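DUF1214 domain-containing protein (Burkholderia cenocepacia, PDB 6ANS) is of unknown function but belongs to the DUF1214 family, forms a two-chain assembly and holds a bound sodium ion. Local coordinates at residues L44-E49 / F237-S242; D86-G91 / I210-A215; Y122-R127 / I170-T175; D288-I293 / R379-A384; F303-L308 / D322-K327. One frame throughout, in Å; residues are numbered along the deposited sequence. Where two conformers were deposited one is given.

Five contacts in one chain illustrate how chemistry follows place in a fold. Interaction 1 joins helices by a side-on salt bridge at its outer edge and buried leucine, serine and valine side chains within. Interactions 2 and 3 touch and share a sheet, strand 122-125 lying beside strand 207-212: interaction 2 is a surface contact through proline, arginine and water, interaction 3 a buried strand pair, largely aliphatic on one face, with a tyrosine among them. Interactions 4 and 5 belong to the other half of the chain and approach to about 5 Å between nearest atoms without touching. Interaction 4, only partly buried, carries charged side chains at both ends; interaction 5 is buried and sets amides and aromatic rings beside backbone bonds.

Interaction 1: residues L44-E49 / F237-S242; sequences LKRSGE and FVEQTS
Helix-to-helix packing is the setting here: the chain passing from helix 35-46 into helix 48-52 lies against the long helix 224-251, with Arg46 gripping Glu239 between them. The grip is side-on and two-pronged. NE of Arg46 reaches OE2 of Glu239 at 3.0 Å, while NH2 of Arg46 reaches OE1 of Glu239 at 2.7 Å, and each oxygen offers its syn lone pair. The two flat groups are 26° apart, and the arginine chain bends at chi3 (68°) to present this edge. A water donates to both Arg46 O and Glu239 OE2, linking the carboxylate to the backbone of Arg46 as well. Deeper in this helical layer, Ser47 comes close enough for its OG to lie 3.2 Å from CA of Glu239; that hydroxyl is hydrogen-bonded to Thr43 O. CG1 of Val238 touches OG of Ser47, and CG2 of Val238 lies 4.0 Å from CD2 of Leu44. Leu44 also packs on Met74 of helix 60-83 and on Cys41 of the second subunit.

Interaction 2: residues D86-G91 / I210-A215; sequences DGAWPG and IERIDA
A type I beta turn from Asp86 to Trp89 brings Gly87 and Ala88 up to Arg212, and the chain then runs on so that Pro90 faces Ile210. Within the turn, Asp86 OD1 accepts from the amide of Ala88, forming an Asx turn. Arg212 bends at chi2 (-81°) and chi3 (-70°), which curls the chain round so that an edge of the guanidinium meets the turn. NH1 of Arg212 donates to O of Gly87 at 3.3 Å; the oxygen lies in the guanidinium plane, but the nitrogen stands well above the carbonyl plane. The same NH1 of Arg212 comes to 3.2 Å from CA of Ala88. The loop lies beside strand 207-212, an outermost strand of a mixed sheet, and a water that accepts from Arg212 N donates weakly to Ala88 O. Farther along, the proline ring is set against the two branches of Ile210 at CB: CB of Pro90 is 3.9 Å from CG2 of Ile210, and Pro90 CG meets Ile210 CG1 at 3.9 Å. CD of Pro90 touches Arg212 CG at 4.1 Å, the two side chains crossing at about a right angle.

Interaction 3: residues Y122-R127 / I170-T175; sequences YRVTGR and IVLSAT
Tyr122 and Leu172 form a hydrogen-bonded antiparallel pair, joined in both directions: Tyr122 N donates to Leu172 O at 3.0 Å, and Leu172 N to Tyr122 O at 2.8 Å. Two residues on, Val124 and Ile170 repeat the arrangement, with Val124 N 2.7 Å from Ile170 O and an N-H...O angle of 173°. Between them sits the non-hydrogen-bonded pair Arg123 and Val171, where Val171 CA makes a CA-H...O contact with Tyr122 O at 3.2 Å. The strands belong to a mixed four-stranded sheet, in which 122-125 lies between 167-173 and 207-212; the N-to-C directions of segments 122-125 and 170-173 are 156° apart. On the face of Tyr122, Val124, Ile170 and Leu172, aliphatic groups meet: CB of Tyr122 faces CB of Leu172 at 4.0 Å. Val124 CG2, anti to its own carbonyl carbon (chi1 176° to CG1), reaches diagonally to Leu172 CD1 at 4.1 Å. Farther out, Val182 of strand 181-183 packs on Ile170 and Leu172, while Ile210 and Leu208 lie against Val124. The phenol end of Tyr122 is fixed by hydrogen bonds of its OH with Gly87 O and Asp117 N, which tie the sheet to loops beyond it.

Interaction 4: residues D288-I293 / R379-A384; sequences DEALVI and RVVKLA
With chi1 at 62°, Asp288 holds its carboxylate between its own N and carbonyl carbon, while Lys382 bends at chi2 (-77°) and then runs straight, so that its NZ meets OD2 of Asp288 at 2.6 Å in a salt bridge. The ammonium approaches from above the carboxylate plane. Beside it, Leu383 N donates to Asp288 O at 2.7 Å, and a water shared by Asp288 O and Ala384 N adds to this polar end. Along the strands, Ala290 pairs with Val381 and Val292 with Arg379 through backbone bonds in both directions. At the far end the Arg379 side chain lies alongside Val292, laying one face of its guanidinium over CB of Val292; NH1 of Arg379 is 3.5 Å from Val292 CG1. CG2 of Val292 also touches CG2 of Val381 at 3.9 Å, and on the other face Leu291 CD1 meets Val380 CG2 at 3.7 Å. Strand 377-382 is outermost in its sheet; strand 338-343 flanks 289-295 on its other side, and helix 383-389 folds back to set Leu386 against Ala290, Val292 and Val381.

Interaction 5: residues F303-L308 / D322-K327; sequences FWNVQL and DICVNK
Asn305 and Asn326 face each other closely in a non-hydrogen-bonded antiparallel pair, CB of Asn305 lying 3.5 Å from CB of Asn326. This is the tight part of the contact. Next to it, Val306 and Val325 exchange backbone bonds, Val306 N reaching Val325 O at 2.9 Å, and Leu308 N donates to Ile323 O at 2.8 Å. Phe303 adds its ring from the same face as the two asparagines: CZ of Phe303 is 3.8 Å from CB of Asn326, with the ring and amide planes 63° apart. SG of Cys324 stands 3.7 Å from ND2 of Asn305. N of Lys327 donates to O of Trp304 at 3.0 Å, and CB of Lys327 touches CD1 of Trp304 at 3.6 Å; beyond that, its extended chain leads away to the exposed, looser side. A chi1 of 75° turns the indole so that Lys327 CA lies over one face, while Trp365 stacks on Trp304. Strand 324-326 is outermost in this antiparallel sheet. The buried amides are answered from outside the pair: ND2 of Asn305 and ND2 of Asn326 both donate to Asp108 OD2, Arg366 NH1 bonds to Asn305 OD1 and Gln307 OE1, Gln307 NE2 to Asn309 OD1, and Asn326 OD1 accepts from Ser329 N. Such a network would fix the amide rotations; a sodium ion and a phosphate, the latter probably from the crystallisation liquor, each lie about 6 Å from the Gln307 side chain, which would fit a polar pocket nearby.

Interaction 1: residues L44-E49 / F237-S242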
# COMPACT_ATOMS: atom_id res chain seq x y z
N LEU A 44 0.77 -12.60 -15.01
CA LEU A 44 1.88 -12.07 -14.22
C LEU A 44 3.20 -12.69 -14.64
O LEU A 44 4.19 -11.99 -14.87
CB LEU A 44 1.62 -12.35 -12.75
CG LEU A 44 0.85 -11.24 -12.09
CD1 LEU A 44 0.50 -11.62 -10.66
CD2 LEU A 44 1.78 -10.04 -12.16
N LYS A 45 3.22 -14.02 -14.74
CA LYS A 45 4.46 -14.71 -15.11
C LYS A 45 4.96 -14.25 -16.46
O LYS A 45 6.14 -13.90 -16.61
CB LYS A 45 4.23 -16.23 -15.09
CG LYS A 45 5.45 -17.07 -15.47
CD LYS A 45 5.28 -18.53 -14.99
CE LYS A 45 4.10 -19.23 -15.67
NZ LYS A 45 3.97 -20.66 -15.27
N ARG A 46 4.06 -14.20 -17.46
CA ARG A 46 4.45 -13.81 -18.81
C ARG A 46 5.01 -12.39 -18.86
O ARG A 46 5.83 -12.08 -19.73
CB ARG A 46 3.25 -13.95 -19.74
CG ARG A 46 3.59 -13.91 -21.20
CD ARG A 46 2.36 -14.18 -22.07
NE ARG A 46 1.38 -13.10 -21.98
CZ ARG A 46 0.10 -13.30 -21.68
NH1 ARG A 46 -0.35 -14.54 -21.47
NH2 ARG A 46 -0.74 -12.27 -21.60
N SER A 47 4.60 -11.53 -17.92
CA SER A 47 5.16 -10.18 -17.84
C SER A 47 6.67 -10.18 -17.63
O SER A 47 7.32 -9.19 -17.97
CB SER A 47 4.52 -9.41 -16.69
OG SER A 47 3.16 -9.15 -16.96
N GLY A 48 7.24 -11.26 -17.08
CA GLY A 48 8.69 -11.35 -16.95
C GLY A 48 9.43 -11.19 -18.26
O GLY A 48 10.59 -10.77 -18.27
N GLU A 49 8.77 -11.51 -19.39
CA GLU A 49 9.41 -11.34 -20.69
C GLU A 49 9.72 -9.88 -20.98
O GLU A 49 10.66 -9.58 -21.73
CB GLU A 49 8.53 -11.93 -21.79
CG GLU A 49 8.29 -13.43 -21.61
CD GLU A 49 7.18 -13.98 -22.51
OE1 GLU A 49 6.54 -13.19 -23.24
OE2 GLU A 49 6.94 -15.21 -22.48
N PHE A 237 -2.63 -4.97 -16.60
CA PHE A 237 -1.96 -3.71 -16.29
C PHE A 237 -0.46 -3.91 -16.11
O PHE A 237 0.34 -3.10 -16.60
CB PHE A 237 -2.57 -3.08 -15.03
CG PHE A 237 -2.00 -1.73 -14.66
CD1 PHE A 237 -2.57 -0.55 -15.17
CD2 PHE A 237 -0.91 -1.63 -13.80
CE1 PHE A 237 -2.05 0.70 -14.81
CE2 PHE A 237 -0.38 -0.39 -13.45
CZ PHE A 237 -0.96 0.79 -13.95
N VAL A 238 -0.05 -4.96 -15.38
CA VAL A 238 1.38 -5.22 -15.19
C VAL A 238 2.07 -5.44 -16.52
O VAL A 238 3.10 -4.83 -16.83
CB VAL A 238 1.60 -6.43 -14.26
CG1 VAL A 238 3.09 -6.76 -14.20
CG2 VAL A 238 1.07 -6.16 -12.88
N GLU A 239 1.50 -6.32 -17.35
CA GLU A 239 2.12 -6.63 -18.63
C GLU A 239 2.17 -5.42 -19.54
O GLU A 239 3.21 -5.11 -20.12
CB GLU A 239 1.38 -7.78 -19.31
CG GLU A 239 1.93 -8.11 -20.70
CD GLU A 239 1.56 -9.51 -21.15
OE1 GLU A 239 0.34 -9.77 -21.25
OE2 GLU A 239 2.48 -10.32 -21.43
N GLN A 240 1.04 -4.70 -19.66
CA GLN A 240 0.98 -3.59 -20.61
C GLN A 240 1.78 -2.38 -20.14
O GLN A 240 2.40 -1.69 -20.95
CB GLN A 240 -0.47 -3.17 -20.88
CG GLN A 240 -1.32 -4.22 -21.58
CD GLN A 240 -0.72 -4.68 -22.89
OE1 GLN A 240 -0.26 -3.86 -23.70
NE2 GLN A 240 -0.72 -5.99 -23.12
N THR A 241 1.78 -2.10 -18.84
CA THR A 241 2.51 -0.93 -18.35
C THR A 241 4.01 -1.14 -18.50
O THR A 241 4.72 -0.25 -18.99
CB THR A 241 2.16 -0.64 -16.89
OG1 THR A 241 0.76 -0.39 -16.79
CG2 THR A 241 2.96 0.58 -16.34
N SER A 242 4.50 -2.31 -18.09
CA SER A 242 5.92 -2.60 -18.26
C SER A 242 6.29 -2.60 -19.73
O SER A 242 7.33 -2.05 -20.11
CB SER A 242 6.29 -3.94 -17.60
OG SER A 242 5.57 -5.06 -18.12
O HOH W 1 5.01 -9.99 -21.75

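Interaction 2: residues D86-G91 / I210-A215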
# COMPACT_ATOMS: atom_id res chain seq x y z
N ASP A 86 -14.66 0.47 -7.21
CA ASP A 86 -16.11 0.55 -7.15
C ASP A 86 -16.53 2.00 -7.37
O ASP A 86 -16.40 2.84 -6.48
CB ASP A 86 -16.62 0.01 -5.81
CG ASP A 86 -18.14 -0.05 -5.74
OD1 ASP A 86 -18.81 0.42 -6.69
OD2 ASP A 86 -18.67 -0.59 -4.74
N GLY A 87 -17.08 2.28 -8.56
CA GLY A 87 -17.54 3.61 -8.90
C GLY A 87 -18.65 4.13 -8.02
O GLY A 87 -18.89 5.34 -7.99
N ALA A 88 -19.35 3.25 -7.31
CA ALA A 88 -20.31 3.71 -6.31
C ALA A 88 -19.65 4.11 -5.01
O ALA A 88 -20.27 4.83 -4.20
CB ALA A 88 -21.35 2.61 -6.03
N TRP A 89 -18.42 3.67 -4.78
CA TRP A 89 -17.72 3.91 -3.52
C TRP A 89 -16.28 4.30 -3.80
O TRP A 89 -15.34 3.56 -3.49
CB TRP A 89 -17.82 2.69 -2.60
CG TRP A 89 -19.22 2.52 -2.11
CD1 TRP A 89 -20.17 1.66 -2.59
CD2 TRP A 89 -19.86 3.27 -1.07
NE1 TRP A 89 -21.35 1.82 -1.89
CE2 TRP A 89 -21.18 2.80 -0.95
CE3 TRP A 89 -19.43 4.30 -0.22
CZ2 TRP A 89 -22.07 3.31 -0.01
CZ3 TRP A 89 -20.32 4.81 0.71
CH2 TRP A 89 -21.63 4.32 0.80
N PRO A 90 -16.06 5.47 -4.40
CA PRO A 90 -14.70 5.85 -4.78
C PRO A 90 -13.86 6.12 -3.54
O PRO A 90 -14.36 6.51 -2.48
CB PRO A 90 -14.92 7.12 -5.60
CG PRO A 90 -16.17 7.73 -5.03
CD PRO A 90 -17.05 6.52 -4.70
N GLY A 91 -12.55 5.93 -3.70
CA GLY A 91 -11.60 6.33 -2.68
C GLY A 91 -10.25 6.55 -3.32
O GLY A 91 -9.92 5.93 -4.34
N ILE A 210 -13.25 11.93 -1.84
CA ILE A 210 -14.12 11.82 -3.01
C ILE A 210 -15.33 10.98 -2.62
O ILE A 210 -15.18 9.92 -1.99
CB ILE A 210 -13.39 11.23 -4.23
CG1 ILE A 210 -14.33 11.18 -5.44
CG2 ILE A 210 -12.76 9.86 -3.91
CD1 ILE A 210 -13.68 10.76 -6.70
N GLU A 211 -16.52 11.43 -3.00
CA GLU A 211 -17.72 10.66 -2.75
C GLU A 211 -18.68 10.82 -3.93
O GLU A 211 -18.60 11.78 -4.69
CB GLU A 211 -18.40 11.10 -1.45
CG GLU A 211 -18.86 12.54 -1.47
CD GLU A 211 -19.22 13.06 -0.08
OE1 GLU A 211 -19.33 12.26 0.87
OE2 GLU A 211 -19.39 14.29 0.05
N ARG A 212 -19.59 9.87 -4.06
CA ARG A 212 -20.68 10.01 -5.02
C ARG A 212 -21.63 11.10 -4.56
O ARG A 212 -21.86 11.28 -3.36
CB ARG A 212 -21.44 8.70 -5.15
CG ARG A 212 -20.78 7.71 -6.05
CD ARG A 212 -21.12 8.05 -7.48
NE ARG A 212 -22.52 7.79 -7.78
CZ ARG A 212 -22.99 6.59 -8.13
NH1 ARG A 212 -22.16 5.56 -8.22
NH2 ARG A 212 -24.28 6.44 -8.40
N ILE A 213 -22.17 11.86 -5.51
CA ILE A 213 -22.98 13.01 -5.14
C ILE A 213 -24.29 12.55 -4.51
O ILE A 213 -24.73 13.11 -3.50
CB ILE A 213 -23.21 13.95 -6.33
CG1 ILE A 213 -22.04 14.93 -6.45
CG2 ILE A 213 -24.56 14.66 -6.23
CD1 ILE A 213 -22.23 16.00 -7.52
N ASP A 214 -24.94 11.55 -5.09
CA ASP A 214 -26.19 11.08 -4.50
C ASP A 214 -25.88 9.99 -3.48
O ASP A 214 -25.06 9.10 -3.74
CB ASP A 214 -27.17 10.59 -5.57
CG ASP A 214 -28.14 11.68 -5.99
OD1 ASP A 214 -28.48 12.52 -5.13
OD2 ASP A 214 -28.55 11.73 -7.17
N ALA A 215 -26.50 10.10 -2.31
CA ALA A 215 -26.25 9.19 -1.21
C ALA A 215 -26.40 7.74 -1.67
O ALA A 215 -27.41 7.36 -2.25
CB ALA A 215 -27.21 9.49 -0.06
O HOH W 2 -19.53 7.53 -2.36

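Interaction 3: residues Y122-R127 / I170-T175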
# COMPACT_ATOMS: atom_id res chain seq x y z
N TYR A 122 -19.54 13.13 -8.93
CA TYR A 122 -18.70 13.03 -7.75
C TYR A 122 -18.39 14.41 -7.19
O TYR A 122 -18.27 15.40 -7.93
CB TYR A 122 -17.38 12.28 -8.05
CG TYR A 122 -17.64 10.88 -8.56
CD1 TYR A 122 -17.62 9.78 -7.70
CD2 TYR A 122 -17.92 10.65 -9.90
CE1 TYR A 122 -17.88 8.50 -8.17
CE2 TYR A 122 -18.19 9.39 -10.38
CZ TYR A 122 -18.16 8.32 -9.52
OH TYR A 122 -18.43 7.07 -10.02
N ARG A 123 -18.25 14.46 -5.87
CA ARG A 123 -17.81 15.64 -5.15
C ARG A 123 -16.44 15.35 -4.53
O ARG A 123 -16.28 14.35 -3.82
CB ARG A 123 -18.81 16.01 -4.05
CG ARG A 123 -18.84 17.46 -3.68
CD ARG A 123 -19.67 17.69 -2.42
NE ARG A 123 -20.85 16.83 -2.35
CZ ARG A 123 -22.02 17.12 -2.92
NH1 ARG A 123 -22.18 18.25 -3.60
NH2 ARG A 123 -23.04 16.27 -2.79
N VAL A 124 -15.47 16.21 -4.82
CA VAL A 124 -14.16 16.17 -4.17
C VAL A 124 -14.11 17.35 -3.21
O VAL A 124 -14.31 18.50 -3.63
CB VAL A 124 -13.01 16.24 -5.19
CG1 VAL A 124 -11.68 16.30 -4.45
CG2 VAL A 124 -13.05 15.04 -6.13
N THR A 125 -13.90 17.05 -1.92
CA THR A 125 -13.93 18.05 -0.87
C THR A 125 -12.69 17.93 0.01
O THR A 125 -11.91 16.97 -0.09
CB THR A 125 -15.19 17.93 0.01
OG1 THR A 125 -15.31 16.59 0.51
CG2 THR A 125 -16.43 18.26 -0.79
N GLY A 126 -12.52 18.91 0.88
CA GLY A 126 -11.49 18.89 1.89
C GLY A 126 -10.82 20.25 2.00
O GLY A 126 -11.37 21.27 1.60
N ARG A 127 -9.62 20.24 2.55
CA ARG A 127 -8.85 21.45 2.79
C ARG A 127 -7.84 21.66 1.67
O ARG A 127 -7.23 20.70 1.19
CB ARG A 127 -8.14 21.38 4.14
CG ARG A 127 -9.03 21.00 5.31
CD ARG A 127 -10.05 22.09 5.61
NE ARG A 127 -9.43 23.39 5.87
CZ ARG A 127 -10.11 24.52 5.96
NH1 ARG A 127 -11.43 24.51 5.83
NH2 ARG A 127 -9.48 25.67 6.20
N ILE A 170 -15.18 20.48 -5.40
CA ILE A 170 -14.96 20.19 -6.81
C ILE A 170 -15.96 19.13 -7.25
O ILE A 170 -16.11 18.10 -6.57
CB ILE A 170 -13.51 19.73 -7.06
CG1 ILE A 170 -12.55 20.88 -6.76
CG2 ILE A 170 -13.32 19.21 -8.47
CD1 ILE A 170 -11.15 20.45 -6.57
N VAL A 171 -16.63 19.36 -8.38
CA VAL A 171 -17.61 18.41 -8.90
C VAL A 171 -17.10 17.81 -10.20
O VAL A 171 -16.67 18.53 -11.11
CB VAL A 171 -18.99 19.06 -9.10
CG1 VAL A 171 -19.98 18.02 -9.61
CG2 VAL A 171 -19.48 19.65 -7.79
N LEU A 172 -17.13 16.49 -10.27
CA LEU A 172 -16.80 15.73 -11.46
C LEU A 172 -18.13 15.33 -12.09
O LEU A 172 -18.97 14.71 -11.43
CB LEU A 172 -15.97 14.50 -11.09
CG LEU A 172 -14.46 14.58 -10.90
CD1 LEU A 172 -14.03 15.76 -10.08
CD2 LEU A 172 -13.95 13.26 -10.25
N SER A 173 -18.32 15.68 -13.36
CA SER A 173 -19.58 15.32 -13.99
C SER A 173 -19.44 15.42 -15.50
O SER A 173 -18.71 16.26 -16.02
CB SER A 173 -20.72 16.22 -13.51
OG SER A 173 -21.96 15.76 -14.02
N ALA A 174 -20.16 14.54 -16.21
CA ALA A 174 -20.30 14.75 -17.64
C ALA A 174 -21.29 15.87 -17.95
O ALA A 174 -21.28 16.40 -19.06
CB ALA A 174 -20.73 13.45 -18.32
N THR A 175 -22.13 16.22 -16.98
CA THR A 175 -23.07 17.31 -17.11
C THR A 175 -22.44 18.61 -16.62
O THR A 175 -21.86 18.64 -15.54
CB THR A 175 -24.34 17.03 -16.32
OG1 THR A 175 -24.91 15.79 -16.77
CG2 THR A 175 -25.37 18.13 -16.53

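Interaction 4: residues D288-I293 / R379-A384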
# COMPACT_ATOMS: atom_id res chain seq x y z
N ASP A 288 33.71 6.65 -13.88
CA ASP A 288 34.55 7.83 -13.96
C ASP A 288 33.97 8.92 -14.85
O ASP A 288 34.66 9.91 -15.12
CB ASP A 288 35.95 7.46 -14.47
CG ASP A 288 35.94 6.87 -15.88
OD1 ASP A 288 34.85 6.70 -16.46
OD2 ASP A 288 37.03 6.60 -16.42
N GLU A 289 32.73 8.76 -15.31
CA GLU A 289 32.11 9.72 -16.20
C GLU A 289 30.98 10.48 -15.52
O GLU A 289 30.36 10.00 -14.56
CB GLU A 289 31.56 9.03 -17.45
CG GLU A 289 32.64 8.43 -18.34
CD GLU A 289 32.07 7.70 -19.52
OE1 GLU A 289 31.00 7.07 -19.36
OE2 GLU A 289 32.66 7.77 -20.62
N ALA A 290 30.73 11.68 -16.02
CA ALA A 290 29.63 12.50 -15.56
C ALA A 290 28.89 13.06 -16.76
O ALA A 290 29.48 13.33 -17.81
CB ALA A 290 30.12 13.65 -14.65
N LEU A 291 27.58 13.23 -16.60
CA LEU A 291 26.74 13.87 -17.60
C LEU A 291 26.46 15.29 -17.14
O LEU A 291 25.85 15.50 -16.08
CB LEU A 291 25.43 13.11 -17.80
CG LEU A 291 24.55 13.67 -18.92
CD1 LEU A 291 25.19 13.46 -20.29
CD2 LEU A 291 23.17 13.07 -18.87
N VAL A 292 26.90 16.27 -17.92
CA VAL A 292 26.72 17.68 -17.60
C VAL A 292 25.54 18.21 -18.39
O VAL A 292 25.57 18.25 -19.62
CB VAL A 292 27.99 18.49 -17.93
CG1 VAL A 292 27.80 19.95 -17.51
CG2 VAL A 292 29.21 17.86 -17.26
N ILE A 293 24.49 18.63 -17.67
CA ILE A 293 23.27 19.17 -18.26
C ILE A 293 23.24 20.66 -18.00
O ILE A 293 23.51 21.10 -16.87
CB ILE A 293 22.02 18.49 -17.68
CG1 ILE A 293 22.17 16.96 -17.69
CG2 ILE A 293 20.77 18.91 -18.44
CD1 ILE A 293 21.07 16.23 -16.93
N ARG A 379 26.56 17.07 -22.17
CA ARG A 379 27.82 16.52 -22.64
C ARG A 379 28.38 15.59 -21.57
O ARG A 379 28.08 15.75 -20.38
CB ARG A 379 28.83 17.63 -23.00
CG ARG A 379 29.37 18.41 -21.83
CD ARG A 379 30.16 19.63 -22.31
NE ARG A 379 30.92 20.24 -21.22
CZ ARG A 379 30.40 21.09 -20.34
NH1 ARG A 379 29.12 21.42 -20.42
NH2 ARG A 379 31.17 21.60 -19.37
N VAL A 380 29.12 14.58 -22.01
CA VAL A 380 29.77 13.62 -21.13
C VAL A 380 31.23 14.00 -20.94
O VAL A 380 31.95 14.24 -21.91
CB VAL A 380 29.65 12.19 -21.67
CG1 VAL A 380 30.41 11.23 -20.76
CG2 VAL A 380 28.18 11.78 -21.78
N VAL A 381 31.67 14.07 -19.68
CA VAL A 381 33.06 14.36 -19.35
C VAL A 381 33.52 13.36 -18.29
O VAL A 381 32.74 12.58 -17.75
CB VAL A 381 33.26 15.80 -18.84
CG1 VAL A 381 32.71 16.81 -19.85
CG2 VAL A 381 32.60 15.97 -17.48
N LYS A 382 34.82 13.40 -18.01
CA LYS A 382 35.37 12.63 -16.90
C LYS A 382 35.03 13.34 -15.59
O LYS A 382 35.22 14.55 -15.46
CB LYS A 382 36.88 12.48 -17.05
CG LYS A 382 37.32 11.59 -18.21
CD LYS A 382 37.14 10.13 -17.87
CE LYS A 382 37.53 9.24 -19.03
NZ LYS A 382 37.42 7.80 -18.66
N LEU A 383 34.53 12.57 -14.61
CA LEU A 383 34.16 13.16 -13.32
C LEU A 383 35.36 13.82 -12.65
O LEU A 383 35.19 14.79 -11.91
CB LEU A 383 33.59 12.08 -12.41
CG LEU A 383 33.17 12.47 -10.99
CD1 LEU A 383 32.19 13.63 -10.98
CD2 LEU A 383 32.60 11.26 -10.24
N ALA A 384 36.56 13.32 -12.92
CA ALA A 384 37.76 13.91 -12.33
C ALA A 384 37.98 15.33 -12.84
O ALA A 384 38.48 16.18 -12.09
CB ALA A 384 38.98 13.04 -12.63
O HOH W 3 36.98 10.64 -14.27
O HOH W 4 26.23 20.61 -20.99

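Interaction 5: residues F303-L308 / D322-K327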
# COMPACT_ATOMS: atom_id res chain seq x y z
N PHE A 303 6.94 25.67 -11.84
CA PHE A 303 7.73 24.59 -11.26
C PHE A 303 8.57 23.98 -12.37
O PHE A 303 8.19 24.04 -13.54
CB PHE A 303 6.84 23.54 -10.59
CG PHE A 303 7.59 22.41 -9.95
CD1 PHE A 303 8.05 22.51 -8.65
CD2 PHE A 303 7.82 21.22 -10.64
CE1 PHE A 303 8.74 21.46 -8.05
CE2 PHE A 303 8.51 20.17 -10.05
CZ PHE A 303 8.97 20.29 -8.75
N TRP A 304 9.72 23.45 -12.00
CA TRP A 304 10.51 22.63 -12.90
C TRP A 304 11.32 21.66 -12.07
O TRP A 304 11.62 21.93 -10.90
CB TRP A 304 11.42 23.49 -13.80
CG TRP A 304 12.64 24.09 -13.15
CD1 TRP A 304 12.77 25.36 -12.65
CD2 TRP A 304 13.93 23.48 -12.99
NE1 TRP A 304 14.04 25.56 -12.17
CE2 TRP A 304 14.77 24.42 -12.37
CE3 TRP A 304 14.45 22.22 -13.31
CZ2 TRP A 304 16.10 24.14 -12.05
CZ3 TRP A 304 15.77 21.94 -12.98
CH2 TRP A 304 16.58 22.89 -12.37
N ASN A 305 11.66 20.52 -12.65
CA ASN A 305 12.58 19.62 -11.98
C ASN A 305 13.22 18.71 -13.01
O ASN A 305 12.88 18.74 -14.20
CB ASN A 305 11.89 18.82 -10.85
CG ASN A 305 10.90 17.74 -11.35
OD1 ASN A 305 10.58 17.62 -12.54
ND2 ASN A 305 10.37 16.98 -10.39
N VAL A 306 14.18 17.92 -12.55
CA VAL A 306 14.80 16.88 -13.34
C VAL A 306 15.09 15.71 -12.40
O VAL A 306 15.51 15.91 -11.25
CB VAL A 306 16.08 17.38 -14.05
CG1 VAL A 306 17.08 17.93 -13.03
CG2 VAL A 306 16.69 16.27 -14.90
N GLN A 307 14.84 14.49 -12.86
CA GLN A 307 14.96 13.33 -12.01
C GLN A 307 15.74 12.23 -12.73
O GLN A 307 15.68 12.11 -13.95
CB GLN A 307 13.59 12.78 -11.62
CG GLN A 307 12.77 12.26 -12.81
CD GLN A 307 11.40 11.77 -12.41
OE1 GLN A 307 10.49 12.58 -12.21
NE2 GLN A 307 11.24 10.45 -12.28
N LEU A 308 16.43 11.42 -11.94
CA LEU A 308 17.18 10.29 -12.47
C LEU A 308 16.41 9.01 -12.17
O LEU A 308 15.91 8.84 -11.06
CB LEU A 308 18.59 10.25 -11.87
CG LEU A 308 19.63 9.53 -12.75
CD1 LEU A 308 19.84 10.32 -14.05
CD2 LEU A 308 20.95 9.33 -12.00
N ASP A 322 20.16 11.49 -3.57
CA ASP A 322 19.79 12.77 -4.18
C ASP A 322 19.66 12.55 -5.68
O ASP A 322 20.64 12.63 -6.43
CB ASP A 322 20.84 13.83 -3.86
CG ASP A 322 21.03 14.04 -2.37
OD1 ASP A 322 20.01 14.05 -1.64
OD2 ASP A 322 22.19 14.16 -1.92
N ILE A 323 18.44 12.26 -6.15
CA ILE A 323 18.25 11.85 -7.53
C ILE A 323 17.21 12.73 -8.22
O ILE A 323 16.76 12.43 -9.33
CB ILE A 323 17.89 10.35 -7.61
CG1 ILE A 323 16.64 10.02 -6.77
CG2 ILE A 323 19.09 9.50 -7.12
CD1 ILE A 323 15.32 10.11 -7.54
N CYS A 324 16.84 13.82 -7.56
CA CYS A 324 15.92 14.80 -8.11
C CYS A 324 16.35 16.19 -7.66
O CYS A 324 16.64 16.41 -6.48
CB CYS A 324 14.48 14.55 -7.68
SG CYS A 324 13.28 15.60 -8.55
N VAL A 325 16.37 17.13 -8.59
CA VAL A 325 16.70 18.53 -8.35
C VAL A 325 15.58 19.38 -8.95
O VAL A 325 15.11 19.09 -10.06
CB VAL A 325 18.07 18.88 -8.96
CG1 VAL A 325 18.16 20.32 -9.25
CG2 VAL A 325 19.17 18.48 -8.00
N ASN A 326 15.11 20.38 -8.20
CA ASN A 326 13.98 21.17 -8.70
C ASN A 326 14.17 22.68 -8.52
O ASN A 326 15.23 23.14 -8.09
CB ASN A 326 12.66 20.70 -8.05
CG ASN A 326 12.59 20.98 -6.56
OD1 ASN A 326 13.15 21.95 -6.06
ND2 ASN A 326 11.87 20.12 -5.83
N LYS A 327 13.12 23.44 -8.84
CA LYS A 327 13.18 24.90 -8.78
C LYS A 327 13.57 25.39 -7.39
O LYS A 327 14.23 26.42 -7.25
CB LYS A 327 11.83 25.48 -9.21
CG LYS A 327 11.70 26.97 -8.98
CD LYS A 327 10.48 27.55 -9.69
CE LYS A 327 10.49 29.07 -9.58
NZ LYS A 327 9.40 29.72 -10.35